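Local coordinates for regulation of enolase protein 1 (Saccharomyces cerevisiae, PDB 3O12) that functions in galactose metabolism through the GAL83 protein and may control the level of the enolase ENO1, at residues V77-A82 with D182-G187; A82-V87 with R151-K156; W111-I116 with S126-N131; L159-S164 with P171-A176. One frame throughout, in Å; residues are numbered along the deposited sequence.

Interaction 1 of 4, residues V77-A82 with D182-G187; sequences VETGSA and DHYLVG
Val77 pairs with Val186 through two antiparallel backbone bonds, Val77 N to Val186 O at 2.8 Å and Val186 N to Val77 O at 2.9 Å, and both side chains join the buried face that also meets Trp205. Glu78, on the other face beside Leu185, extends its chain until OE2 lies over one face of the His183 ring, offset toward its rim and 3.5 Å from ND1; carboxylate and ring planes stand almost perpendicular, at 88°, without a hydrogen bond. Thr79 uses its N, O and OG1 in turn. Its N donates to Tyr184 O at 2.8 Å, and its O receives His183 ND1 at 2.8 Å, lying nearly in the imidazole plane. Its OG1, placed between backbone N and carbonyl carbon (chi1 76°), accepts Tyr184 N at 3.0 Å while donating to Gly80 O at 2.7 Å, and CG2 packs on Val186 CG1. Gly80 O and Ser81 O approach the edge of the Tyr184 ring, whose hydroxyl bonds to Pro179 O. A water donates to Ser81 O and, weakly, to that hydroxyl. Such an arrangement is typical of the frayed end of an antiparallel strand pair, the last regular bridge followed by one backbone bond, then by side-chain-to-backbone bonds.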
loop_
_atom_site.group_PDB
_atom_site.type_symbol
_atom_site.label_atom_id
_atom_site.label_comp_id
_atom_site.label_asym_id
_atom_site.label_seq_id
_atom_site.Cartn_x
_atom_site.Cartn_y
_atom_site.Cartn_z
ATOM N N VAL A 77 10.938 1.269 0.454
ATOM C CA VAL A 77 12.209 0.662 0.101
ATOM C C VAL A 77 12.532 1.082 -1.327
ATOM O O VAL A 77 11.682 0.970 -2.228
ATOM C CB VAL A 77 12.119 -0.874 0.180
ATOM C CG1 VAL A 77 13.479 -1.506 -0.117
ATOM C CG2 VAL A 77 11.604 -1.312 1.562
ATOM N N GLU A 78 13.741 1.582 -1.551
ATOM C CA GLU A 78 14.099 2.104 -2.860
ATOM C C GLU A 78 14.504 0.991 -3.821
ATOM O O GLU A 78 15.245 0.062 -3.461
ATOM C CB GLU A 78 15.202 3.163 -2.728
ATOM C CG GLU A 78 15.479 3.918 -4.014
ATOM C CD GLU A 78 16.517 5.010 -3.870
ATOM O OE1 GLU A 78 16.860 5.388 -2.728
ATOM O OE2 GLU A 78 16.996 5.489 -4.919
ATOM N N THR A 79 13.998 1.092 -5.048
ATOM C CA THR A 79 14.194 0.087 -6.088
ATOM C C THR A 79 14.967 0.678 -7.244
ATOM O O THR A 79 15.234 1.878 -7.272
ATOM C CB THR A 79 12.830 -0.355 -6.689
ATOM O OG1 THR A 79 12.339 0.660 -7.586
ATOM C CG2 THR A 79 11.801 -0.599 -5.602
ATOM N N GLY A 80 15.297 -0.172 -8.215
ATOM C CA GLY A 80 15.760 0.282 -9.511
ATOM C C GLY A 80 14.594 0.583 -10.444
ATOM O O GLY A 80 13.491 0.914 -9.997
ATOM N N SER A 81 14.819 0.442 -11.747
ATOM C CA SER A 81 13.841 0.922 -12.728
ATOM C C SER A 81 12.700 -0.042 -13.004
ATOM O O SER A 81 11.756 0.297 -13.734
ATOM C CB SER A 81 14.537 1.289 -14.038
ATOM O OG SER A 81 15.175 0.162 -14.599
ATOM N N ALA A 82 12.792 -1.236 -12.437
ATOM C CA ALA A 82 11.744 -2.245 -12.539
ATOM C C ALA A 82 11.853 -3.153 -11.329
ATOM O O ALA A 82 12.956 -3.401 -10.826
ATOM C CB ALA A 82 11.913 -3.049 -13.803
ATOM N N ASP A 182 13.871 5.962 -12.925
ATOM C CA ASP A 182 15.115 5.285 -12.578
ATOM C C ASP A 182 14.989 4.540 -11.246
ATOM O O ASP A 182 15.668 3.536 -11.013
ATOM C CB ASP A 182 16.280 6.284 -12.490
ATOM C CG ASP A 182 16.722 6.791 -13.837
ATOM O OD1 ASP A 182 16.379 6.159 -14.861
ATOM O OD2 ASP A 182 17.428 7.825 -13.865
ATOM N N HIS A 183 14.110 5.042 -10.381
ATOM C CA HIS A 183 13.888 4.467 -9.060
ATOM C C HIS A 183 12.446 4.613 -8.633
ATOM O O HIS A 183 11.779 5.583 -8.988
ATOM C CB HIS A 183 14.746 5.178 -8.015
ATOM C CG HIS A 183 16.210 5.097 -8.295
ATOM N ND1 HIS A 183 16.937 3.945 -8.097
ATOM C CD2 HIS A 183 17.075 6.013 -8.784
ATOM C CE1 HIS A 183 18.195 4.160 -8.438
ATOM N NE2 HIS A 183 18.306 5.405 -8.864
ATOM N N TYR A 184 11.988 3.652 -7.839
ATOM C CA TYR A 184 10.712 3.764 -7.153
ATOM C C TYR A 184 10.920 3.551 -5.666
ATOM O O TYR A 184 11.969 3.057 -5.237
ATOM C CB TYR A 184 9.708 2.722 -7.668
ATOM C CG TYR A 184 9.400 2.825 -9.145
ATOM C CD1 TYR A 184 8.382 3.649 -9.602
ATOM C CD2 TYR A 184 10.132 2.094 -10.083
ATOM C CE1 TYR A 184 8.091 3.744 -10.966
ATOM C CE2 TYR A 184 9.849 2.183 -11.449
ATOM C CZ TYR A 184 8.836 3.010 -11.876
ATOM O OH TYR A 184 8.538 3.096 -13.219
ATOM N N LEU A 185 9.922 3.927 -4.879
ATOM C CA LEU A 185 9.847 3.518 -3.480
ATOM C C LEU A 185 8.662 2.586 -3.348
ATOM O O LEU A 185 7.594 2.867 -3.875
ATOM C CB LEU A 185 9.666 4.737 -2.570
ATOM C CG LEU A 185 10.847 5.706 -2.592
ATOM C CD1 LEU A 185 10.466 7.054 -2.016
ATOM C CD2 LEU A 185 12.005 5.094 -1.817
ATOM N N VAL A 186 8.832 1.469 -2.664
ATOM C CA VAL A 186 7.731 0.531 -2.489
ATOM C C VAL A 186 7.765 -0.042 -1.082
ATOM O O VAL A 186 8.836 -0.280 -0.514
ATOM C CB VAL A 186 7.747 -0.592 -3.580
ATOM C CG1 VAL A 186 9.035 -1.416 -3.532
ATOM C CG2 VAL A 186 6.511 -1.496 -3.468
ATOM N N GLY A 187 6.599 -0.262 -0.495
ATOM C CA GLY A 187 6.570 -0.777 0.858
ATOM C C GLY A 187 5.247 -0.582 1.574
ATOM O O GLY A 187 4.283 -0.049 1.009
HETATM O O HOH W 1 11.053 2.469 -15.434
#

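Interaction 2 of 4, residues A82-V87 with R151-K156; sequences AFTAQV and RVTVEK
Gln86 OE1 is gripped by two nitrogens of Arg151, NE and NH2, each at 2.8 Å from that oxygen. The guanidinium presents its side, with OE1 in its plane, and both donors reach the amide oxygen from the same face of the amide; the two flat groups are turned only 24° against each other. Gln86 runs out extended from a CG anti to its backbone nitrogen (chi1 -179°), whereas Arg151 bends at chi3 to bring NE round to the oxygen. Next along the same face, Thr84 and Thr153 join OG1 to OG1 at 2.9 Å, and Thr84 CG2 lies against the Arg151 CG methylene at 3.8 Å.

On the other face Phe83 leans over its partner strand, and its CE2 and CZ atoms rest on CB and CG2 of Val154, with Phe83 CE2 3.7 Å from Val154 CB. Behind these side chains, the backbone sets the spacing: Phe83 pairs with Val154 and Ala85 with Val152 as hydrogen-bonded pairs, while the Thr84–Thr153 and Gln86–Arg151 partners occupy the non-hydrogen-bonded sites, where side chains on one face come close enough to bond directly. The axes of the short segments 83-87 and 151-155 approach to 4.7 Å. Further out, Trp170 makes a cation-pi contact with Arg151 and also touches Gln86.

In the seven-stranded sheet, strand 199-208 flanks 83-91 and strand 158-164 flanks 148-155, while Val104 of strand 102-105, in the other sheet, packs on Phe83 and Val152.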
loop_
_atom_site.group_PDB
_atom_site.type_symbol
_atom_site.label_atom_id
_atom_site.label_comp_id
_atom_site.label_asym_id
_atom_site.label_seq_id
_atom_site.Cartn_x
_atom_site.Cartn_y
_atom_site.Cartn_z
ATOM N N ALA A 82 12.792 -1.236 -12.437
ATOM C CA ALA A 82 11.744 -2.245 -12.539
ATOM C C ALA A 82 11.853 -3.153 -11.329
ATOM O O ALA A 82 12.956 -3.401 -10.826
ATOM C CB ALA A 82 11.913 -3.049 -13.803
ATOM N N PHE A 83 10.723 -3.660 -10.850
ATOM C CA PHE A 83 10.746 -4.501 -9.661
ATOM C C PHE A 83 9.471 -5.311 -9.501
ATOM O O PHE A 83 8.447 -4.980 -10.091
ATOM C CB PHE A 83 10.932 -3.633 -8.402
ATOM C CG PHE A 83 9.731 -2.789 -8.068
ATOM C CD1 PHE A 83 8.712 -3.284 -7.272
ATOM C CD2 PHE A 83 9.610 -1.505 -8.582
ATOM C CE1 PHE A 83 7.596 -2.513 -6.988
ATOM C CE2 PHE A 83 8.506 -0.722 -8.299
ATOM C CZ PHE A 83 7.492 -1.219 -7.512
ATOM N N THR A 84 9.556 -6.363 -8.687
ATOM C CA THR A 84 8.397 -7.032 -8.114
ATOM C C THR A 84 8.569 -7.039 -6.595
ATOM O O THR A 84 9.643 -7.390 -6.078
ATOM C CB THR A 84 8.249 -8.471 -8.627
ATOM O OG1 THR A 84 7.962 -8.445 -10.031
ATOM C CG2 THR A 84 7.121 -9.181 -7.905
ATOM N N ALA A 85 7.532 -6.621 -5.884
ATOM C CA ALA A 85 7.537 -6.556 -4.432
ATOM C C ALA A 85 6.361 -7.340 -3.892
ATOM O O ALA A 85 5.289 -7.393 -4.516
ATOM C CB ALA A 85 7.463 -5.095 -3.962
ATOM N N GLN A 86 6.536 -7.943 -2.725
ATOM C CA GLN A 86 5.466 -8.717 -2.113
ATOM C C GLN A 86 5.508 -8.516 -0.599
ATOM O O GLN A 86 6.590 -8.341 -0.022
ATOM C CB GLN A 86 5.666 -10.181 -2.492
ATOM C CG GLN A 86 4.662 -11.173 -1.983
ATOM C CD GLN A 86 4.921 -12.541 -2.587
ATOM O OE1 GLN A 86 4.981 -12.691 -3.810
ATOM N NE2 GLN A 86 5.093 -13.544 -1.733
ATOM N N VAL A 87 4.349 -8.539 0.054
ATOM C CA VAL A 87 4.274 -8.344 1.502
ATOM C C VAL A 87 3.007 -8.969 2.065
ATOM O O VAL A 87 1.987 -9.069 1.369
ATOM C CB VAL A 87 4.355 -6.828 1.868
ATOM C CG1 VAL A 87 3.064 -6.086 1.474
ATOM C CG2 VAL A 87 4.708 -6.611 3.339
ATOM N N ARG A 151 1.139 -8.426 -4.135
ATOM C CA ARG A 151 2.299 -8.490 -5.002
ATOM C C ARG A 151 2.132 -7.411 -6.048
ATOM O O ARG A 151 1.096 -7.314 -6.712
ATOM C CB ARG A 151 2.425 -9.865 -5.665
ATOM C CG ARG A 151 3.567 -9.969 -6.664
ATOM C CD ARG A 151 3.575 -11.325 -7.343
ATOM N NE ARG A 151 3.969 -12.377 -6.417
ATOM C CZ ARG A 151 3.928 -13.678 -6.694
ATOM N NH1 ARG A 151 3.490 -14.092 -7.876
ATOM N NH2 ARG A 151 4.330 -14.559 -5.791
ATOM N N VAL A 152 3.144 -6.580 -6.198
ATOM C CA VAL A 152 3.109 -5.496 -7.170
ATOM C C VAL A 152 4.335 -5.544 -8.062
ATOM O O VAL A 152 5.463 -5.711 -7.569
ATOM C CB VAL A 152 3.041 -4.137 -6.474
ATOM C CG1 VAL A 152 3.030 -3.013 -7.503
ATOM C CG2 VAL A 152 1.805 -4.066 -5.587
ATOM N N THR A 153 4.126 -5.406 -9.366
ATOM C CA THR A 153 5.204 -5.387 -10.341
ATOM C C THR A 153 5.122 -4.105 -11.150
ATOM O O THR A 153 4.047 -3.746 -11.643
ATOM C CB THR A 153 5.109 -6.587 -11.285
ATOM O OG1 THR A 153 5.188 -7.794 -10.516
ATOM C CG2 THR A 153 6.233 -6.565 -12.305
ATOM N N VAL A 154 6.238 -3.400 -11.272
ATOM C CA VAL A 154 6.329 -2.250 -12.161
ATOM C C VAL A 154 7.478 -2.478 -13.120
ATOM O O VAL A 154 8.611 -2.731 -12.697
ATOM C CB VAL A 154 6.579 -0.934 -11.397
ATOM C CG1 VAL A 154 6.825 0.200 -12.390
ATOM C CG2 VAL A 154 5.399 -0.605 -10.495
ATOM N N GLU A 155 7.197 -2.391 -14.413
ATOM C CA GLU A 155 8.202 -2.618 -15.433
ATOM C C GLU A 155 7.702 -2.014 -16.729
ATOM O O GLU A 155 6.520 -2.151 -17.076
ATOM C CB GLU A 155 8.439 -4.118 -15.618
ATOM C CG GLU A 155 9.536 -4.471 -16.608
ATOM C CD GLU A 155 9.760 -5.978 -16.710
ATOM O OE1 GLU A 155 8.822 -6.744 -16.405
ATOM O OE2 GLU A 155 10.872 -6.387 -17.105
ATOM N N LYS A 156 8.599 -1.335 -17.434
ATOM C CA LYS A 156 8.292 -0.759 -18.738
ATOM C C LYS A 156 6.997 0.051 -18.737
ATOM O O LYS A 156 6.188 -0.038 -19.670
ATOM C CB LYS A 156 8.260 -1.848 -19.813
ATOM C CG LYS A 156 9.606 -2.534 -20.032
ATOM C CD LYS A 156 9.485 -3.692 -21.015
ATOM C CE LYS A 156 8.531 -4.761 -20.491
ATOM N NZ LYS A 156 8.411 -5.926 -21.414
#

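Interaction 3 of 4, residues W111-I116 with S126-N131; sequences WLKAGI and SSVLTN. With EDO (1,2-ethanediol), chain F; EDO (1,2-ethanediol), chain G; EDO (1,2-ethanediol), chain I.
Trp111 to Gly115 pair with Thr130 back to Ser126 in strict antiparallel register, six backbone hydrogen bonds joining the Trp111–Thr130, Lys113–Val128 and Gly115–Ser126 pairs at a strand angle of 177°. This is the ladder of a beta hairpin, strands 110-119 and 122-131, within the larger antiparallel sheet. At its end, at Gly115, the chain turns a corner; the backbone angles there call for glycine.

The face bearing Trp111, Lys113 and Val128 carries most of the side-chain contact. Trp111 CG lies between backbone nitrogen and carbonyl carbon (chi1 50°), which swings the indole over the neighbouring strand. Val128 CG1 touches its CZ3 at 3.9 Å. Lys113 lies alongside Val128, pointing the same way, with CE 3.6 Å from Val128 CG2; the ammonium, whose exact place is less sure, is bonded to Phe59 O and Gln99 OE1. An ethanediol, probably from the crystallisation liquor, is hydrogen-bonded to Ser126 OG through its O2 at 2.6 Å. Trp136 NE1 also bonds to this serine hydroxyl.

On the reverse face Leu112 CD1 meets Leu129 CB at 4.0 Å, and Ser127 OG bonds to a second ethanediol. Back on the tryptophan face, Thr130 OG1, hydrogen-bonded to Ser134 OG, sits over the indole toward its rim. Thr130 CB makes a CH-pi contact 3.7 Å from the centroid of the Trp111 six-membered ring, only 10° off the ring normal.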
loop_
_atom_site.group_PDB
_atom_site.type_symbol
_atom_site.label_atom_id
_atom_site.label_comp_id
_atom_site.label_asym_id
_atom_site.label_seq_id
_atom_site.Cartn_x
_atom_site.Cartn_y
_atom_site.Cartn_z
ATOM N N TRP A 111 1.905 8.157 -7.459
ATOM C CA TRP A 111 1.960 7.031 -6.544
ATOM C C TRP A 111 0.759 6.129 -6.727
ATOM O O TRP A 111 -0.204 6.475 -7.416
ATOM C CB TRP A 111 2.059 7.500 -5.082
ATOM C CG TRP A 111 1.057 8.552 -4.618
ATOM C CD1 TRP A 111 1.296 9.879 -4.452
ATOM C CD2 TRP A 111 -0.312 8.341 -4.208
ATOM N NE1 TRP A 111 0.176 10.521 -3.983
ATOM C CE2 TRP A 111 -0.828 9.600 -3.821
ATOM C CE3 TRP A 111 -1.146 7.219 -4.135
ATOM C CZ2 TRP A 111 -2.144 9.772 -3.381
ATOM C CZ3 TRP A 111 -2.452 7.387 -3.688
ATOM C CH2 TRP A 111 -2.941 8.652 -3.321
ATOM N N LEU A 112 0.832 4.952 -6.132
ATOM C CA LEU A 112 -0.274 4.013 -6.098
ATOM C C LEU A 112 -0.351 3.446 -4.705
ATOM O O LEU A 112 0.678 3.177 -4.086
ATOM C CB LEU A 112 -0.042 2.877 -7.097
ATOM C CG LEU A 112 -1.100 1.772 -6.974
ATOM C CD1 LEU A 112 -1.763 1.431 -8.313
ATOM C CD2 LEU A 112 -0.518 0.538 -6.282
ATOM N N LYS A 113 -1.556 3.264 -4.191
ATOM C CA LYS A 113 -1.750 2.521 -2.950
ATOM C C LYS A 113 -2.775 1.426 -3.215
ATOM O O LYS A 113 -3.662 1.574 -4.053
ATOM C CB LYS A 113 -2.199 3.429 -1.799
ATOM C CG LYS A 113 -3.568 4.065 -1.961
ATOM C CD LYS A 113 -3.941 4.958 -0.761
ATOM C CE LYS A 113 -5.315 5.571 -0.988
ATOM N NZ LYS A 113 -5.878 6.319 0.183
ATOM N N ALA A 114 -2.657 0.303 -2.520
ATOM C CA ALA A 114 -3.603 -0.795 -2.693
ATOM C C ALA A 114 -3.665 -1.615 -1.427
ATOM O O ALA A 114 -2.674 -1.739 -0.717
ATOM C CB ALA A 114 -3.180 -1.678 -3.863
ATOM N N GLY A 115 -4.827 -2.171 -1.135
ATOM C CA GLY A 115 -4.975 -3.017 0.038
ATOM C C GLY A 115 -6.410 -3.049 0.492
ATOM O O GLY A 115 -7.319 -2.934 -0.330
ATOM N N ILE A 116 -6.612 -3.214 1.792
ATOM C CA ILE A 116 -7.952 -3.249 2.358
ATOM C C ILE A 116 -8.314 -1.877 2.897
ATOM O O ILE A 116 -7.471 -1.159 3.440
ATOM C CB ILE A 116 -8.055 -4.307 3.461
ATOM C CG1 ILE A 116 -8.030 -5.704 2.845
ATOM C CG2 ILE A 116 -9.327 -4.109 4.291
ATOM C CD1 ILE A 116 -9.238 -6.014 1.976
ATOM N N SER A 126 -9.174 -2.351 -2.421
ATOM C CA SER A 126 -9.183 -1.028 -3.013
ATOM C C SER A 126 -7.815 -0.691 -3.567
ATOM O O SER A 126 -6.786 -1.117 -3.031
ATOM C CB SER A 126 -9.560 -0.016 -1.931
ATOM O OG SER A 126 -9.456 1.315 -2.389
ATOM N N SER A 127 -7.785 0.076 -4.643
ATOM C CA SER A 127 -6.539 0.639 -5.131
ATOM C C SER A 127 -6.760 2.047 -5.629
ATOM O O SER A 127 -7.834 2.367 -6.146
ATOM C CB SER A 127 -5.894 -0.228 -6.217
ATOM O OG SER A 127 -6.716 -0.354 -7.349
ATOM N N VAL A 128 -5.751 2.891 -5.451
ATOM C CA VAL A 128 -5.791 4.261 -5.930
ATOM C C VAL A 128 -4.516 4.529 -6.701
ATOM O O VAL A 128 -3.421 4.438 -6.141
ATOM C CB VAL A 128 -5.910 5.271 -4.784
ATOM C CG1 VAL A 128 -5.926 6.714 -5.339
ATOM C CG2 VAL A 128 -7.168 5.010 -3.966
ATOM N N LEU A 129 -4.643 4.831 -7.984
ATOM C CA LEU A 129 -3.522 5.193 -8.828
ATOM C C LEU A 129 -3.566 6.691 -9.032
ATOM O O LEU A 129 -4.563 7.219 -9.530
ATOM C CB LEU A 129 -3.616 4.470 -10.174
ATOM C CG LEU A 129 -2.358 4.468 -11.049
ATOM C CD1 LEU A 129 -2.478 3.411 -12.135
ATOM C CD2 LEU A 129 -2.105 5.830 -11.645
ATOM N N THR A 130 -2.502 7.370 -8.626
ATOM C CA THR A 130 -2.439 8.821 -8.689
ATOM C C THR A 130 -1.372 9.220 -9.683
ATOM O O THR A 130 -0.190 8.911 -9.520
ATOM C CB THR A 130 -2.159 9.396 -7.294
ATOM O OG1 THR A 130 -3.258 9.043 -6.445
ATOM C CG2 THR A 130 -2.017 10.911 -7.335
ATOM N N ASN A 131 -1.807 9.856 -10.761
ATOM C CA ASN A 131 -0.888 10.466 -11.704
ATOM C C ASN A 131 -1.365 11.882 -11.883
ATOM O O ASN A 131 -2.193 12.162 -12.757
ATOM C CB ASN A 131 -0.890 9.699 -13.023
ATOM C CG ASN A 131 0.285 10.073 -13.908
ATOM O OD1 ASN A 131 0.812 11.181 -13.822
ATOM N ND2 ASN A 131 0.698 9.149 -14.766
HETATM C C1 EDO F . -5.654 1.436 -0.357
HETATM O O1 EDO F . -6.401 0.606 0.544
HETATM C C2 EDO F . -6.506 1.837 -1.557
HETATM O O2 EDO F . -7.587 2.653 -1.103
HETATM C C1 EDO G . -9.186 5.716 -0.922
HETATM O O1 EDO G . -8.729 4.608 -0.139
HETATM C C2 EDO G . -8.507 6.988 -0.437
HETATM O O2 EDO G . -8.564 7.089 0.993
HETATM C C1 EDO I . -10.208 -3.691 -6.592
HETATM O O1 EDO I . -10.582 -3.903 -7.957
HETATM C C2 EDO I . -9.523 -2.336 -6.464
HETATM O O2 EDO I . -8.602 -2.165 -7.544
#

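Interaction 4 of 4, residues L159-S164 with P171-A176; sequences LRIQVS and PLVRLA
Val173 CB and Ile161 CG2 meet at 3.8 Å, and Val173 CG2 turns toward Val163 CG1 at 3.6 Å, the two valines crossing at about a right angle. Val163 CG1 occupies the position between backbone N and carbonyl carbon (chi1 65°), which points it toward Val173. Ile161 CD1 runs beside the CB of Arg174, pointing the same way. Three branched side chains thus form the apolar centre of the hairpin.

The backbone around them is a classic beta bulge: Val173 and Arg174 both face Ile161. Ile161 O accepts Val173 N at 2.8 Å and, weakly, Arg174 N at 3.3 Å, while Ile161 N donates to Arg174 O at 2.9 Å. The extra residue shifts the register by one, so that Gln162 pairs with Leu172, and Val163 N reaches Pro171 O at 3.1 Å. At the other end Leu159 and Ala176 exchange two regular bonds.

At the polar edge, the extended Arg174 chain leads away from Ile161 to hydrogen bonds with Ser127 OG and Asp135 O. The hairpin forms one margin of the seven-stranded sheet: strand 148-155 pairs with the other side of 158-164, strand 172-177 is outermost within this chain, and Leu112 and Ala114 of strand 110-119 pack on Ile161.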
loop_
_atom_site.group_PDB
_atom_site.type_symbol
_atom_site.label_atom_id
_atom_site.label_comp_id
_atom_site.label_asym_id
_atom_site.label_seq_id
_atom_site.Cartn_x
_atom_site.Cartn_y
_atom_site.Cartn_z
ATOM N N LEU A 159 2.152 -0.970 -14.282
ATOM C CA LEU A 159 2.017 -1.499 -12.938
ATOM C C LEU A 159 0.961 -2.600 -12.894
ATOM O O LEU A 159 -0.121 -2.464 -13.465
ATOM C CB LEU A 159 1.672 -0.369 -11.961
ATOM C CG LEU A 159 1.620 -0.702 -10.467
ATOM C CD1 LEU A 159 1.974 0.529 -9.621
ATOM C CD2 LEU A 159 0.257 -1.250 -10.100
ATOM N N ARG A 160 1.281 -3.707 -12.229
ATOM C CA ARG A 160 0.334 -4.803 -12.023
ATOM C C ARG A 160 0.231 -5.096 -10.538
ATOM O O ARG A 160 1.255 -5.261 -9.867
ATOM C CB ARG A 160 0.808 -6.067 -12.734
ATOM C CG ARG A 160 0.673 -6.046 -14.224
ATOM C CD ARG A 160 1.170 -7.346 -14.842
ATOM N NE ARG A 160 2.537 -7.217 -15.338
ATOM C CZ ARG A 160 3.562 -7.964 -14.942
ATOM N NH1 ARG A 160 3.390 -8.914 -14.031
ATOM N NH2 ARG A 160 4.765 -7.760 -15.463
ATOM N N ILE A 161 -0.980 -5.158 -10.011
ATOM C CA ILE A 161 -1.222 -5.519 -8.617
ATOM C C ILE A 161 -1.950 -6.840 -8.556
ATOM O O ILE A 161 -2.953 -7.026 -9.255
ATOM C CB ILE A 161 -2.176 -4.520 -7.943
ATOM C CG1 ILE A 161 -1.673 -3.094 -8.088
ATOM C CG2 ILE A 161 -2.373 -4.883 -6.471
ATOM C CD1 ILE A 161 -2.653 -2.078 -7.553
ATOM N N GLN A 162 -1.468 -7.751 -7.714
ATOM C CA GLN A 162 -2.143 -9.011 -7.443
ATOM C C GLN A 162 -2.352 -9.152 -5.941
ATOM O O GLN A 162 -1.599 -8.580 -5.133
ATOM C CB GLN A 162 -1.309 -10.185 -7.950
ATOM C CG GLN A 162 -1.087 -10.192 -9.452
ATOM C CD GLN A 162 -0.014 -11.176 -9.863
ATOM O OE1 GLN A 162 -0.267 -12.375 -10.014
ATOM N NE2 GLN A 162 1.195 -10.676 -10.045
ATOM N N VAL A 163 -3.368 -9.919 -5.558
ATOM C CA VAL A 163 -3.669 -10.153 -4.154
ATOM C C VAL A 163 -3.743 -11.656 -3.920
ATOM O O VAL A 163 -4.010 -12.417 -4.852
ATOM C CB VAL A 163 -5.001 -9.465 -3.757
ATOM C CG1 VAL A 163 -6.182 -10.090 -4.508
ATOM C CG2 VAL A 163 -5.240 -9.539 -2.266
ATOM N N SER A 164 -3.500 -12.090 -2.690
ATOM C CA SER A 164 -3.635 -13.510 -2.380
ATOM C C SER A 164 -4.107 -13.744 -0.954
ATOM O O SER A 164 -3.723 -13.022 -0.039
ATOM C CB SER A 164 -2.303 -14.226 -2.610
ATOM O OG SER A 164 -2.432 -15.618 -2.343
ATOM N N PRO A 171 -4.683 -13.690 -7.936
ATOM C CA PRO A 171 -5.555 -12.983 -8.879
ATOM C C PRO A 171 -5.145 -11.528 -9.106
ATOM O O PRO A 171 -4.661 -10.841 -8.198
ATOM C CB PRO A 171 -6.935 -13.041 -8.210
ATOM C CG PRO A 171 -6.698 -13.480 -6.816
ATOM C CD PRO A 171 -5.437 -14.285 -6.821
ATOM N N LEU A 172 -5.357 -11.065 -10.334
ATOM C CA LEU A 172 -5.112 -9.679 -10.706
ATOM C C LEU A 172 -6.123 -8.745 -10.061
ATOM O O LEU A 172 -7.329 -9.050 -10.005
ATOM C CB LEU A 172 -5.187 -9.529 -12.223
ATOM C CG LEU A 172 -4.988 -8.106 -12.747
ATOM C CD1 LEU A 172 -3.509 -7.765 -12.742
ATOM C CD2 LEU A 172 -5.585 -7.938 -14.153
ATOM N N VAL A 173 -5.635 -7.605 -9.602
ATOM C CA VAL A 173 -6.448 -6.552 -9.001
ATOM C C VAL A 173 -6.473 -5.357 -9.958
ATOM O O VAL A 173 -7.520 -4.741 -10.197
ATOM C CB VAL A 173 -5.827 -6.097 -7.646
ATOM C CG1 VAL A 173 -6.536 -4.862 -7.090
ATOM C CG2 VAL A 173 -5.847 -7.223 -6.637
ATOM N N ARG A 174 -5.318 -5.024 -10.515
ATOM C CA ARG A 174 -5.199 -3.847 -11.359
ATOM C C ARG A 174 -4.018 -3.926 -12.305
ATOM O O ARG A 174 -2.959 -4.444 -11.947
ATOM C CB ARG A 174 -5.101 -2.596 -10.500
ATOM C CG ARG A 174 -5.323 -1.313 -11.283
ATOM C CD ARG A 174 -5.843 -0.248 -10.373
ATOM N NE ARG A 174 -6.129 1.007 -11.064
ATOM C CZ ARG A 174 -6.638 2.060 -10.443
ATOM N NH1 ARG A 174 -6.911 1.976 -9.146
ATOM N NH2 ARG A 174 -6.869 3.182 -11.105
ATOM N N LEU A 175 -4.200 -3.400 -13.509
ATOM C CA LEU A 175 -3.162 -3.364 -14.533
ATOM C C LEU A 175 -3.274 -2.010 -15.213
ATOM O O LEU A 175 -4.301 -1.702 -15.833
ATOM C CB LEU A 175 -3.374 -4.489 -15.547
ATOM C CG LEU A 175 -2.437 -4.581 -16.761
ATOM C CD1 LEU A 175 -1.059 -5.035 -16.347
ATOM C CD2 LEU A 175 -3.011 -5.520 -17.812
ATOM N N ALA A 176 -2.237 -1.193 -15.097
ATOM C CA ALA A 176 -2.353 0.200 -15.511
ATOM C C ALA A 176 -1.038 0.807 -15.924
ATOM O O ALA A 176 0.014 0.337 -15.511
ATOM C CB ALA A 176 -2.921 1.008 -14.368
#

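In the fold
The four contacts lie on two antiparallel sheets of an all-beta chain, packed against each other. Interactions 1 and 3 belong to the nine-stranded sheet, their centres about 16 Å apart; interactions 2 and 4 lie in the seven-stranded one, about 10 Å apart and joined by backbone bonds between strands 148-155 and 158-164. Along the chain, interaction 1 closes the longest loop, enclosing interaction 2, which encloses the hairpin of interaction 3; interaction 4 opens after interaction 2 has closed, still inside the loop of interaction 1. The sheets touch at two places among these contacts: Tyr184 and Val186 pack on Phe83, while Leu129 packs on Ala176. Distant chain segments are thereby tied into one compact body.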